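Local coordinates for NanS-p (Escherichia phage vB_EcoP_24B, PDB 6YP6), which belongs to a conserved carbohydrate esterase of a Shiga toxin-encoding phage and probably binds carbohydrate, at residues 88-97 against 189-200; 113-121 against 129-137. One frame throughout, in Å; residues are numbered along the deposited sequence.

The two contacts illustrate how a single antiparallel sheet is assembled from pieces both near and far in sequence. The centres of contacts 1 and 2 lie about 11 Å apart. Both belong to the seven-stranded sheet, where the order across is 193-197, 88-95, 113-121, 125-130. Contact 2 is local, closing the hairpin of strands 113-121 and 125-130; contact 1 is long-range, and brings back residues 189-200 only after the chain has passed through both hairpin strands and several others. Strands 88-95 and 113-121 are neighbours and join the contacts directly, with F92 N 2.8 Å from F117 O in a probable hydrogen bond. Hairpin and late strand thus become one continuous layer of the protein.

Contact 1. Residues 88-97 against 189-200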
loop_
_atom_site.group_PDB
_atom_site.type_symbol
_atom_site.label_atom_id
_atom_site.label_comp_id
_atom_site.label_asym_id
_atom_site.label_seq_id
_atom_site.Cartn_x
_atom_site.Cartn_y
_atom_site.Cartn_z
ATOM N N TYR A 88 -1.070 12.679 5.827
ATOM C CA TYR A 88 -0.851 11.365 5.252
ATOM C C TYR A 88 -0.667 10.284 6.306
ATOM O O TYR A 88 -0.139 10.530 7.391
ATOM C CB TYR A 88 0.401 11.359 4.356
ATOM C CG TYR A 88 0.249 12.249 3.146
ATOM C CD1 TYR A 88 -0.585 11.909 2.086
ATOM C CD2 TYR A 88 0.922 13.464 3.083
ATOM C CE1 TYR A 88 -0.733 12.752 1.002
ATOM C CE2 TYR A 88 0.783 14.314 2.010
ATOM C CZ TYR A 88 -0.051 13.963 0.977
ATOM O OH TYR A 88 -0.174 14.845 -0.063
ATOM N N VAL A 89 -1.056 9.060 5.922
ATOM C CA VAL A 89 -0.668 7.839 6.615
ATOM C C VAL A 89 0.482 7.178 5.855
ATOM O O VAL A 89 1.616 7.150 6.339
ATOM C CB VAL A 89 -1.852 6.866 6.801
ATOM C CG1 VAL A 89 -1.401 5.640 7.586
ATOM C CG2 VAL A 89 -3.020 7.554 7.494
ATOM N N MET A 90 0.219 6.645 4.663
ATOM C CA MET A 90 1.244 5.896 3.936
ATOM C C MET A 90 0.799 5.701 2.500
ATOM O O MET A 90 -0.369 5.878 2.157
ATOM C CB MET A 90 1.509 4.554 4.622
ATOM C CG MET A 90 0.334 3.606 4.619
ATOM S SD MET A 90 0.679 2.218 5.692
ATOM C CE MET A 90 -0.948 1.509 5.826
ATOM N N ALA A 91 1.757 5.296 1.680
ATOM C CA ALA A 91 1.550 4.973 0.283
ATOM C C ALA A 91 2.210 3.640 -0.048
ATOM O O ALA A 91 3.202 3.236 0.567
ATOM C CB ALA A 91 2.154 6.050 -0.633
ATOM N N PHE A 92 1.656 2.993 -1.069
ATOM C CA PHE A 92 2.137 1.748 -1.656
ATOM C C PHE A 92 2.456 2.018 -3.122
ATOM O O PHE A 92 1.557 2.352 -3.900
ATOM C CB PHE A 92 1.045 0.660 -1.603
ATOM C CG PHE A 92 0.613 0.315 -0.212
ATOM C CD1 PHE A 92 -0.327 1.094 0.446
ATOM C CD2 PHE A 92 1.151 -0.774 0.459
ATOM C CE1 PHE A 92 -0.713 0.791 1.753
ATOM C CE2 PHE A 92 0.772 -1.064 1.771
ATOM C CZ PHE A 92 -0.167 -0.285 2.402
ATOM N N TYR A 93 3.726 1.868 -3.500
ATOM C CA TYR A 93 4.166 2.038 -4.874
ATOM C C TYR A 93 4.812 0.747 -5.349
ATOM O O TYR A 93 5.702 0.204 -4.682
ATOM C CB TYR A 93 5.205 3.152 -5.011
ATOM C CG TYR A 93 4.803 4.461 -4.464
ATOM C CD1 TYR A 93 3.764 5.168 -5.018
ATOM C CD2 TYR A 93 5.492 5.013 -3.380
ATOM C CE1 TYR A 93 3.395 6.407 -4.485
ATOM C CE2 TYR A 93 5.145 6.232 -2.858
ATOM C CZ TYR A 93 4.093 6.915 -3.411
ATOM O OH TYR A 93 3.761 8.153 -2.885
ATOM N N TRP A 94 4.413 0.282 -6.525
ATOM C CA TRP A 94 5.001 -0.917 -7.126
ATOM C C TRP A 94 5.279 -0.626 -8.598
ATOM O O TRP A 94 4.509 -1.035 -9.485
ATOM C CB TRP A 94 4.100 -2.133 -6.947
ATOM C CG TRP A 94 4.676 -3.440 -7.395
ATOM C CD1 TRP A 94 5.918 -3.698 -7.928
ATOM C CD2 TRP A 94 3.986 -4.684 -7.370
ATOM N NE1 TRP A 94 6.025 -5.026 -8.234
ATOM C CE2 TRP A 94 4.854 -5.656 -7.899
ATOM C CE3 TRP A 94 2.708 -5.070 -6.950
ATOM C CZ2 TRP A 94 4.483 -6.989 -8.020
ATOM C CZ3 TRP A 94 2.346 -6.385 -7.066
ATOM C CH2 TRP A 94 3.227 -7.335 -7.596
ATOM N N PRO A 95 6.362 0.090 -8.887
ATOM C CA PRO A 95 6.774 0.286 -10.278
ATOM C C PRO A 95 7.273 -1.040 -10.823
ATOM O O PRO A 95 7.887 -1.823 -10.098
ATOM C CB PRO A 95 7.909 1.318 -10.180
ATOM C CG PRO A 95 8.296 1.394 -8.737
ATOM C CD PRO A 95 7.324 0.655 -7.916
ATOM N N VAL A 96 7.017 -1.297 -12.107
ATOM C CA VAL A 96 7.462 -2.528 -12.743
ATOM C C VAL A 96 8.308 -2.194 -13.965
ATOM O O VAL A 96 8.082 -1.197 -14.659
ATOM C CB VAL A 96 6.294 -3.483 -13.071
ATOM C CG1 VAL A 96 5.641 -3.942 -11.774
ATOM C CG2 VAL A 96 5.267 -2.848 -13.985
ATOM N N SER A 97 9.304 -3.050 -14.226
ATOM C CA SER A 97 10.265 -2.794 -15.293
ATOM C C SER A 97 9.738 -3.182 -16.668
ATOM O O SER A 97 10.327 -2.776 -17.669
ATOM C CB SER A 97 11.563 -3.553 -15.023
ATOM O OG SER A 97 11.301 -4.934 -14.919
ATOM N N PHE A 189 10.930 5.686 -7.418
ATOM C CA PHE A 189 11.085 4.441 -6.675
ATOM C C PHE A 189 11.591 3.334 -7.587
ATOM O O PHE A 189 11.180 3.224 -8.748
ATOM C CB PHE A 189 9.770 4.046 -5.999
ATOM C CG PHE A 189 9.284 5.076 -5.031
ATOM C CD1 PHE A 189 9.720 5.072 -3.710
ATOM C CD2 PHE A 189 8.434 6.082 -5.444
ATOM C CE1 PHE A 189 9.301 6.033 -2.825
ATOM C CE2 PHE A 189 8.008 7.055 -4.556
ATOM C CZ PHE A 189 8.445 7.030 -3.246
ATOM N N ALA A 190 12.462 2.493 -7.034
ATOM C CA ALA A 190 13.130 1.471 -7.825
ATOM C C ALA A 190 12.142 0.456 -8.396
ATOM O O ALA A 190 11.200 0.015 -7.732
ATOM C CB ALA A 190 14.162 0.747 -6.962
ATOM N N ALA A 191 12.401 0.053 -9.634
ATOM C CA ALA A 191 11.538 -0.880 -10.339
ATOM C C ALA A 191 11.526 -2.249 -9.673
ATOM O O ALA A 191 12.530 -2.706 -9.116
ATOM C CB ALA A 191 12.027 -1.054 -11.787
ATOM N N ASP A 192 10.376 -2.920 -9.773
ATOM C CA ASP A 192 10.214 -4.314 -9.365
ATOM C C ASP A 192 10.369 -4.502 -7.863
ATOM O O ASP A 192 10.695 -5.593 -7.389
ATOM C CB ASP A 192 11.114 -5.250 -10.172
ATOM C CG ASP A 192 10.783 -5.220 -11.647
ATOM O OD1 ASP A 192 9.653 -4.809 -12.015
ATOM O OD2 ASP A 192 11.668 -5.624 -12.437
ATOM N N LYS A 193 10.078 -3.458 -7.103
ATOM C CA LYS A 193 9.961 -3.540 -5.657
ATOM C C LYS A 193 8.636 -2.929 -5.235
ATOM O O LYS A 193 8.157 -1.973 -5.842
ATOM C CB LYS A 193 11.105 -2.800 -4.949
ATOM C CG LYS A 193 12.483 -3.258 -5.368
ATOM C CD LYS A 193 13.560 -2.673 -4.483
ATOM C CE LYS A 193 13.728 -3.514 -3.250
ATOM N NZ LYS A 193 14.719 -2.958 -2.291
ATOM N N LEU A 194 8.043 -3.505 -4.190
ATOM C CA LEU A 194 6.956 -2.861 -3.478
ATOM C C LEU A 194 7.565 -1.950 -2.424
ATOM O O LEU A 194 8.384 -2.385 -1.614
ATOM C CB LEU A 194 6.057 -3.901 -2.816
ATOM C CG LEU A 194 4.910 -3.328 -1.985
ATOM C CD1 LEU A 194 3.917 -2.558 -2.851
ATOM C CD2 LEU A 194 4.199 -4.443 -1.229
ATOM N N HIS A 195 7.179 -0.676 -2.468
ATOM C CA HIS A 195 7.646 0.352 -1.549
ATOM C C HIS A 195 6.464 0.835 -0.728
ATOM O O HIS A 195 5.434 1.226 -1.280
ATOM C CB HIS A 195 8.179 1.550 -2.298
ATOM C CG HIS A 195 9.230 1.231 -3.278
ATOM N ND1 HIS A 195 10.566 1.461 -3.047
ATOM C CD2 HIS A 195 9.132 0.706 -4.516
ATOM C CE1 HIS A 195 11.252 1.083 -4.111
ATOM N NE2 HIS A 195 10.402 0.620 -5.016
ATOM N N VAL A 196 6.615 0.790 0.585
ATOM C CA VAL A 196 5.609 1.292 1.510
ATOM C C VAL A 196 6.270 2.425 2.282
ATOM O O VAL A 196 7.363 2.251 2.823
ATOM C CB VAL A 196 5.128 0.183 2.460
ATOM C CG1 VAL A 196 3.948 0.671 3.269
ATOM C CG2 VAL A 196 4.765 -1.067 1.676
ATOM N N THR A 197 5.641 3.597 2.302
ATOM C CA THR A 197 6.316 4.774 2.843
ATOM C C THR A 197 5.314 5.762 3.402
ATOM O O THR A 197 4.185 5.821 2.933
ATOM C CB THR A 197 7.160 5.443 1.733
ATOM O OG1 THR A 197 7.797 6.616 2.241
ATOM C CG2 THR A 197 6.315 5.841 0.528
ATOM N N ASP A 198 5.743 6.576 4.363
ATOM C CA ASP A 198 4.907 7.697 4.798
ATOM C C ASP A 198 5.140 8.976 3.988
ATOM O O ASP A 198 4.595 10.015 4.359
ATOM C CB ASP A 198 4.984 7.954 6.309
ATOM C CG ASP A 198 6.278 8.603 6.752
ATOM O OD1 ASP A 198 7.309 8.386 6.094
ATOM O OD2 ASP A 198 6.245 9.343 7.778
ATOM N N ILE A 199 5.877 8.890 2.873
ATOM C CA ILE A 199 5.844 9.865 1.784
ATOM C C ILE A 199 6.702 11.098 2.048
ATOM O O ILE A 199 7.565 11.458 1.236
ATOM C CB ILE A 199 4.396 10.289 1.435
ATOM C CG1 ILE A 199 3.500 9.079 1.128
ATOM C CG2 ILE A 199 4.403 11.266 0.261
ATOM C CD1 ILE A 199 2.013 9.426 1.076
ATOM N N THR A 200 6.437 11.784 3.150
ATOM C CA THR A 200 6.932 13.121 3.402
ATOM C C THR A 200 7.794 13.149 4.653
ATOM O O THR A 200 7.626 12.334 5.565
ATOM C CB THR A 200 5.733 14.074 3.540
ATOM O OG1 THR A 200 6.199 15.393 3.804
ATOM C CG2 THR A 200 4.783 13.674 4.676
#
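Strand 88-95 runs antiparallel to strand 193-197, with axes 4.7 Å apart at their closest and directions differing by 161°; A91-T197 and Y93-H195 are hydrogen-bonded pairs, and F92-V196 between them is a non-hydrogen-bonded one. On the face carrying Y93, the ring of F189 forms an offset stack with that of Y93, centroids 4.4 Å apart and planes at 24°, so that Y93 CD2 lies over one face of the F189 ring, displaced toward its rim. T197 CG2 touches Y93 CE2 at 3.6 Å. F189 also places its CB over the centre of the H195 imidazole, whose rotation is fixed by an in-plane hydrogen bond from H195 NE2 to A190 O (2.9 Å). The opposite face of the sheet turns to the interior of a beta-sandwich: F92 and V196 run alongside each other in the same direction, F92 CD2 3.8 Å from V196 CG2, while F92 packs on C75 and M90 on I209 in strands of the facing sheet. Beyond the paired residues, a type II turn from A190 to K193 presents D192 N to P95 O at 2.7 Å. The D192 carboxylate then grips S97 twice. Its OD1 accepts from S97 N at 2.8 Å, met from above the carboxylate plane, while D192 OD2 accepts a hydrogen bond from S97 OG at 2.6 Å, on its syn side; a chi1 of 58° sets that hydroxyl between the serine's backbone N and carbonyl carbon. At the other end, I199 reaches in with its CD1 against both the Y88 ring and A91 CB.

Contact 2. Residues 113-121 against 129-137; sequences LLAAFYIQT and MYHNAKVAT
M129 pairs with Y118 through two backbone hydrogen bonds, M129 N to Y118 O (2.8 Å) and Y118 N to M129 O (2.9 Å). Its CB then sits over the face of the Y118 ring, 3.4 Å from the centroid and 19° off the normal, a clear CH-pi contact. The tyrosine can lie beneath it because chi1 of 64° tucks Y118 CG between its own backbone N and carbonyl carbon; the hydroxyl of Y118 bonds to N139. Next comes Y130, the non-hydrogen-bonded partner of F117, on the other face of the sheet. The two rings meet obliquely, centroids 5.4 Å apart and planes at 52°, and A116 O approaches the edge of the Y130 ring, 3.4 Å from CD1. The Y130 hydroxyl bonds to T182 N and to a water 2.7 Å from Y130 OH that also lies within hydrogen-bonding distance of L113 O. H131 closes the ladder: H131 N gives a hydrogen bond of 2.8 Å to A116 O, and the residue is the centre of an inverse gamma turn where the chain leaves the hairpin. H131 CB rests at the edge of the Y118 ring. On its other edge, toward strand 88-95, the partner strand carries a classic beta bulge, A116 and F117 both facing F92. Both faces of the hairpin bring carbon against aromatic carbon, while the hydroxyls of Y118 and Y130 find polar partners in N139 and T182.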
loop_
_atom_site.group_PDB
_atom_site.type_symbol
_atom_site.label_atom_id
_atom_site.label_comp_id
_atom_site.label_asym_id
_atom_site.label_seq_id
_atom_site.Cartn_x
_atom_site.Cartn_y
_atom_site.Cartn_z
ATOM N N LEU A 113 3.072 1.335 -13.034
ATOM C CA LEU A 113 3.021 0.860 -11.657
ATOM C C LEU A 113 1.778 0.004 -11.469
ATOM O O LEU A 113 0.694 0.363 -11.930
ATOM C CB LEU A 113 2.973 2.007 -10.626
ATOM C CG LEU A 113 4.194 2.917 -10.579
ATOM C CD1 LEU A 113 3.940 4.117 -11.479
ATOM C CD2 LEU A 113 4.516 3.395 -9.204
ATOM N N LEU A 114 1.946 -1.119 -10.770
ATOM C CA LEU A 114 0.798 -1.941 -10.389
ATOM C C LEU A 114 0.156 -1.449 -9.102
ATOM O O LEU A 114 -0.956 -1.884 -8.771
ATOM C CB LEU A 114 1.211 -3.402 -10.238
ATOM C CG LEU A 114 1.776 -4.049 -11.505
ATOM C CD1 LEU A 114 2.110 -5.500 -11.209
ATOM C CD2 LEU A 114 0.830 -3.918 -12.687
ATOM N N ALA A 115 0.840 -0.567 -8.374
ATOM C CA ALA A 115 0.275 0.091 -7.209
ATOM C C ALA A 115 0.827 1.499 -7.140
ATOM O O ALA A 115 2.023 1.709 -7.337
ATOM C CB ALA A 115 0.639 -0.641 -5.925
ATOM N N ALA A 116 -0.050 2.453 -6.843
ATOM C CA ALA A 116 0.351 3.833 -6.565
ATOM C C ALA A 116 -0.749 4.440 -5.701
ATOM O O ALA A 116 -1.464 5.358 -6.109
ATOM C CB ALA A 116 0.591 4.631 -7.838
ATOM N N PHE A 117 -0.937 3.847 -4.534
ATOM C CA PHE A 117 -2.121 4.075 -3.729
ATOM C C PHE A 117 -1.722 4.666 -2.389
ATOM O O PHE A 117 -0.805 4.155 -1.744
ATOM C CB PHE A 117 -2.859 2.750 -3.490
ATOM C CG PHE A 117 -3.102 1.952 -4.745
ATOM C CD1 PHE A 117 -3.628 2.550 -5.869
ATOM C CD2 PHE A 117 -2.771 0.613 -4.807
ATOM C CE1 PHE A 117 -3.840 1.810 -7.043
ATOM C CE2 PHE A 117 -2.989 -0.127 -5.954
ATOM C CZ PHE A 117 -3.516 0.469 -7.069
ATOM N N TYR A 118 -2.384 5.738 -1.968
ATOM C CA TYR A 118 -2.032 6.365 -0.705
ATOM C C TYR A 118 -3.264 6.605 0.145
ATOM O O TYR A 118 -4.400 6.677 -0.334
ATOM C CB TYR A 118 -1.187 7.637 -0.909
ATOM C CG TYR A 118 -1.865 8.783 -1.624
ATOM C CD1 TYR A 118 -1.896 8.851 -3.018
ATOM C CD2 TYR A 118 -2.456 9.810 -0.917
ATOM C CE1 TYR A 118 -2.511 9.911 -3.667
ATOM C CE2 TYR A 118 -3.067 10.871 -1.553
ATOM C CZ TYR A 118 -3.098 10.910 -2.934
ATOM O OH TYR A 118 -3.711 11.930 -3.624
ATOM N N ILE A 119 -2.992 6.729 1.434
ATOM C CA ILE A 119 -4.005 6.843 2.468
ATOM C C ILE A 119 -3.769 8.178 3.175
ATOM O O ILE A 119 -2.649 8.465 3.615
ATOM C CB ILE A 119 -3.921 5.654 3.442
ATOM C CG1 ILE A 119 -4.137 4.326 2.720
ATOM C CG2 ILE A 119 -4.906 5.841 4.592
ATOM C CD1 ILE A 119 -3.794 3.126 3.561
ATOM N N GLN A 120 -4.822 8.997 3.253
ATOM C CA GLN A 120 -4.743 10.380 3.699
ATOM C C GLN A 120 -6.097 10.754 4.275
ATOM O O GLN A 120 -7.122 10.288 3.777
ATOM C CB GLN A 120 -4.442 11.271 2.482
ATOM C CG GLN A 120 -4.293 12.753 2.769
ATOM C CD GLN A 120 -4.289 13.590 1.517
ATOM O OE1 GLN A 120 -4.855 13.189 0.492
ATOM N NE2 GLN A 120 -3.666 14.766 1.584
ATOM N N THR A 121 -6.120 11.617 5.288
ATOM C CA THR A 121 -7.391 12.169 5.729
ATOM C C THR A 121 -7.674 13.480 5.010
ATOM O O THR A 121 -6.762 14.250 4.709
ATOM C CB THR A 121 -7.433 12.418 7.239
ATOM O OG1 THR A 121 -6.295 13.176 7.669
ATOM C CG2 THR A 121 -7.452 11.131 8.008
ATOM N N MET A 129 -6.539 6.888 -2.140
ATOM C CA MET A 129 -6.350 7.682 -3.336
ATOM C C MET A 129 -5.399 6.972 -4.292
ATOM O O MET A 129 -4.528 6.215 -3.872
ATOM C CB MET A 129 -5.706 9.032 -2.960
ATOM C CG MET A 129 -6.464 9.827 -1.922
ATOM S SD MET A 129 -8.092 10.411 -2.437
ATOM C CE MET A 129 -7.664 11.514 -3.766
ATOM N N TYR A 130 -5.562 7.255 -5.583
ATOM C CA TYR A 130 -4.698 6.739 -6.641
ATOM C C TYR A 130 -3.877 7.889 -7.193
ATOM O O TYR A 130 -4.433 8.840 -7.752
ATOM C CB TYR A 130 -5.561 6.102 -7.733
ATOM C CG TYR A 130 -4.844 5.402 -8.867
ATOM C CD1 TYR A 130 -3.538 4.959 -8.769
ATOM C CD2 TYR A 130 -5.519 5.149 -10.051
ATOM C CE1 TYR A 130 -2.915 4.293 -9.827
ATOM C CE2 TYR A 130 -4.910 4.504 -11.108
ATOM C CZ TYR A 130 -3.611 4.068 -10.997
ATOM O OH TYR A 130 -3.016 3.436 -12.067
ATOM N N HIS A 131 -2.556 7.793 -7.041
ATOM C CA HIS A 131 -1.631 8.815 -7.536
ATOM C C HIS A 131 -1.344 8.559 -9.014
ATOM O O HIS A 131 -0.295 8.039 -9.408
ATOM C CB HIS A 131 -0.357 8.786 -6.715
ATOM C CG HIS A 131 0.567 9.935 -6.972
ATOM N ND1 HIS A 131 1.615 10.225 -6.125
ATOM C CD2 HIS A 131 0.608 10.872 -7.953
ATOM C CE1 HIS A 131 2.265 11.283 -6.582
ATOM N NE2 HIS A 131 1.683 11.688 -7.694
ATOM N N ASN A 132 -2.316 8.912 -9.848
ATOM C CA ASN A 132 -2.192 8.685 -11.279
ATOM C C ASN A 132 -2.312 9.973 -12.086
ATOM O O ASN A 132 -2.350 9.900 -13.317
ATOM C CB ASN A 132 -3.168 7.621 -11.791
ATOM C CG ASN A 132 -4.577 8.131 -11.887
ATOM O OD1 ASN A 132 -5.019 8.973 -11.111
ATOM N ND2 ASN A 132 -5.309 7.603 -12.857
ATOM N N ALA A 133 -2.297 11.135 -11.438
ATOM C CA ALA A 133 -2.362 12.422 -12.106
ATOM C C ALA A 133 -1.120 13.240 -11.783
ATOM O O ALA A 133 -0.464 13.033 -10.770
ATOM C CB ALA A 133 -3.619 13.187 -11.677
ATOM N N LYS A 134 -0.809 14.198 -12.661
ATOM C CA LYS A 134 0.346 15.061 -12.422
ATOM C C LYS A 134 0.194 15.894 -11.153
ATOM O O LYS A 134 1.173 16.102 -10.434
ATOM C CB LYS A 134 0.567 15.987 -13.612
ATOM C CG LYS A 134 1.074 15.303 -14.861
ATOM C CD LYS A 134 1.416 16.345 -15.926
ATOM C CE LYS A 134 1.195 15.843 -17.338
ATOM N NZ LYS A 134 -0.248 15.849 -17.713
ATOM N N VAL A 135 -1.008 16.411 -10.885
ATOM C CA VAL A 135 -1.260 17.208 -9.690
ATOM C C VAL A 135 -2.345 16.528 -8.869
ATOM O O VAL A 135 -3.309 15.972 -9.413
ATOM C CB VAL A 135 -1.610 18.679 -9.986
ATOM C CG1 VAL A 135 -0.444 19.359 -10.677
ATOM C CG2 VAL A 135 -2.861 18.799 -10.810
ATOM N N ALA A 136 -2.177 16.575 -7.546
ATOM C CA ALA A 136 -2.959 15.699 -6.685
ATOM C C ALA A 136 -4.432 16.062 -6.658
ATOM O O ALA A 136 -5.260 15.199 -6.349
ATOM C CB ALA A 136 -2.405 15.708 -5.259
ATOM N N THR A 137 -4.769 17.308 -6.987
ATOM C CA THR A 137 -6.168 17.699 -7.098
ATOM C C THR A 137 -6.911 16.877 -8.146
ATOM O O THR A 137 -8.146 16.826 -8.120
ATOM C CB THR A 137 -6.263 19.198 -7.416
ATOM O OG1 THR A 137 -5.513 19.499 -8.598
ATOM C CG2 THR A 137 -5.706 20.019 -6.265
HETATM O O HOH W 1 -0.469 2.877 -11.586
#